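PDB 1NXH: MTH396 protein, which is of unknown function but forms a homodimer of helical subunits and, as a member of the EhaM family, is possibly linked to the Eha hydrogenase of methanogens. Local coordinates for residues K46-M49 / S50-E53. Numbering follows the deposited sequence.
Sequences KLDM and SSLE
Asp-48 caps the N-terminus of helix 49-60, at the end of the short link that follows helix 36-46, its side chain accepting from the backbone amide of Ser-51. The Asp-48 carboxylate reaches forward to the first helical turn and takes this bond through OD2, with N to OD2 3.2 Å and an N-H...O angle of 160°. CG of Asp-48 sits between its own backbone N and carbonyl carbon (chi1 61°), which swings the carboxylate toward the amides of the first turn. The Ser-51 amide meets OD2 from above the carboxylate plane, about 56° out of it. OD2 also lies 3.0 Å from Ser-50 N, close to a second amide of the same turn. The main-chain ladder starts at the capping residue itself: Leu-52 N donates to Asp-48 O at 3.1 Å, and Glu-53 N donates to Met-49 O.

Leu-47 brings CD1 to 4.2 Å from CD2 of Leu-52, while its CB faces CB of Ser-51 at the same separation; the two leucines, both buried, pack the link against the first turn of the helix. Selenomethionine Met-49 bends at chi2 and chi3 and runs alongside Glu-53, both side chains pointing the same way, with CE 3.6 Å from OE2 of the poorly ordered Glu-53. Met-49 and Leu-52 also rest on Lys-11 of helix 5-15, whereas Leu-47 packs on Met-84 of the second subunit, placing the link at the dimer interface.

Chemically, a carboxylate occupies the end of the helix where amides lack preceding carbonyl partners: it satisfies the Ser-51 N-H, and its negative charge probably interacts favourably with the helix dipole, which would tend to keep Asp-48 ionised.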
ATOM      1  N   LYS A  46      -0.398 -13.989  20.032  1.00 41.56           N
ATOM      2  CA  LYS A  46       0.556 -14.466  19.036  1.00 41.56           C
ATOM      3  C   LYS A  46       2.010 -14.405  19.457  1.00 41.56           C
ATOM      4  O   LYS A  46       2.639 -15.437  19.655  1.00 41.56           O
ATOM      5  CB  LYS A  46       0.393 -13.704  17.716  1.00 67.77           C
ATOM      6  CG  LYS A  46      -1.007 -13.782  17.057  1.00 67.77           C
ATOM      7  CD  LYS A  46      -1.308 -15.101  16.300  1.00 67.77           C
ATOM      8  CE  LYS A  46      -2.692 -15.034  15.617  1.00 67.77           C
ATOM      9  NZ  LYS A  46      -3.104 -16.289  14.938  1.00 67.77           N
ATOM     10  N   LEU A  47       2.544 -13.199  19.593  1.00 53.53           N
ATOM     11  CA  LEU A  47       3.951 -13.014  19.959  1.00 53.53           C
ATOM     12  C   LEU A  47       4.359 -13.537  21.346  1.00 53.53           C
ATOM     13  O   LEU A  47       3.640 -13.347  22.332  1.00 53.53           O
ATOM     14  CB  LEU A  47       4.314 -11.532  19.851  1.00 32.55           C
ATOM     15  CG  LEU A  47       4.051 -10.889  18.484  1.00 32.55           C
ATOM     16  CD1 LEU A  47       4.185  -9.376  18.592  1.00 32.55           C
ATOM     17  CD2 LEU A  47       5.014 -11.447  17.455  1.00 32.55           C
ATOM     18  N   ASP A  48       5.520 -14.190  21.419  1.00 66.96           N
ATOM     19  CA  ASP A  48       6.022 -14.718  22.687  1.00 66.96           C
ATOM     20  C   ASP A  48       6.823 -13.636  23.388  1.00 66.96           C
ATOM     21  O   ASP A  48       7.018 -12.548  22.854  1.00 66.96           O
ATOM     22  CB  ASP A  48       6.943 -15.900  22.451  1.00 85.41           C
ATOM     23  CG  ASP A  48       8.156 -15.515  21.641  1.00 85.41           C
ATOM     24  OD1 ASP A  48       7.978 -15.273  20.432  1.00 85.41           O
ATOM     25  OD2 ASP A  48       9.269 -15.432  22.205  1.00 85.41           O
HETATM   26  N   MSE A  49       7.314 -13.962  24.575  1.00 45.72           N
HETATM   27  CA  MSE A  49       8.102 -13.027  25.380  1.00 45.72           C
HETATM   28  C   MSE A  49       9.375 -12.501  24.708  1.00 45.72           C
HETATM   29  O   MSE A  49       9.578 -11.295  24.624  1.00 45.72           O
HETATM   30  CB  MSE A  49       8.459 -13.685  26.715  1.00145.56           C
HETATM   31  CG  MSE A  49       7.664 -13.154  27.887  1.00145.56           C
HETATM   32 SE   MSE A  49       8.175 -11.342  28.256  1.00145.56          SE
HETATM   33  CE  MSE A  49       9.257 -11.660  29.829  1.00145.56           C
ATOM     34  N   SER A  50      10.232 -13.407  24.245  1.00 53.82           N
ATOM     35  CA  SER A  50      11.471 -13.005  23.590  1.00 53.82           C
ATOM     36  C   SER A  50      11.153 -12.035  22.467  1.00 53.82           C
ATOM     37  O   SER A  50      11.811 -11.009  22.307  1.00 53.82           O
ATOM     38  CB  SER A  50      12.198 -14.226  23.022  1.00 89.26           C
ATOM     39  OG  SER A  50      12.590 -15.114  24.056  1.00 89.26           O
ATOM     40  N   SER A  51      10.131 -12.371  21.693  1.00 49.95           N
ATOM     41  CA  SER A  51       9.712 -11.527  20.588  1.00 49.95           C
ATOM     42  C   SER A  51       9.437 -10.117  21.070  1.00 49.95           C
ATOM     43  O   SER A  51      10.030  -9.157  20.582  1.00 49.95           O
ATOM     44  CB  SER A  51       8.454 -12.095  19.955  1.00 54.42           C
ATOM     45  OG  SER A  51       8.712 -13.390  19.466  1.00 54.42           O
ATOM     46  N   LEU A  52       8.536  -9.999  22.036  1.00 39.68           N
ATOM     47  CA  LEU A  52       8.164  -8.708  22.588  1.00 39.68           C
ATOM     48  C   LEU A  52       9.318  -7.834  23.048  1.00 39.68           C
ATOM     49  O   LEU A  52       9.339  -6.644  22.750  1.00 39.68           O
ATOM     50  CB  LEU A  52       7.181  -8.912  23.724  1.00 37.70           C
ATOM     51  CG  LEU A  52       5.805  -9.216  23.155  1.00 37.70           C
ATOM     52  CD1 LEU A  52       4.870  -9.615  24.254  1.00 37.70           C
ATOM     53  CD2 LEU A  52       5.290  -7.986  22.440  1.00 37.70           C
ATOM     54  N   GLU A  53      10.262  -8.405  23.791  1.00 89.37           N
ATOM     55  CA  GLU A  53      11.420  -7.641  24.242  1.00 89.37           C
ATOM     56  C   GLU A  53      12.471  -7.764  23.144  1.00 89.37           C
ATOM     57  O   GLU A  53      13.582  -8.257  23.371  1.00 89.37           O
ATOM     58  CB  GLU A  53      11.972  -8.195  25.561  1.00158.52           C
ATOM     59  CG  GLU A  53      11.063  -7.958  26.757  1.00158.52           C
ATOM     60  CD  GLU A  53      11.788  -8.054  28.090  1.00158.52           C
ATOM     61  OE1 GLU A  53      12.693  -7.231  28.337  1.00158.52           O
ATOM     62  OE2 GLU A  53      11.450  -8.950  28.893  1.00158.52           O
TER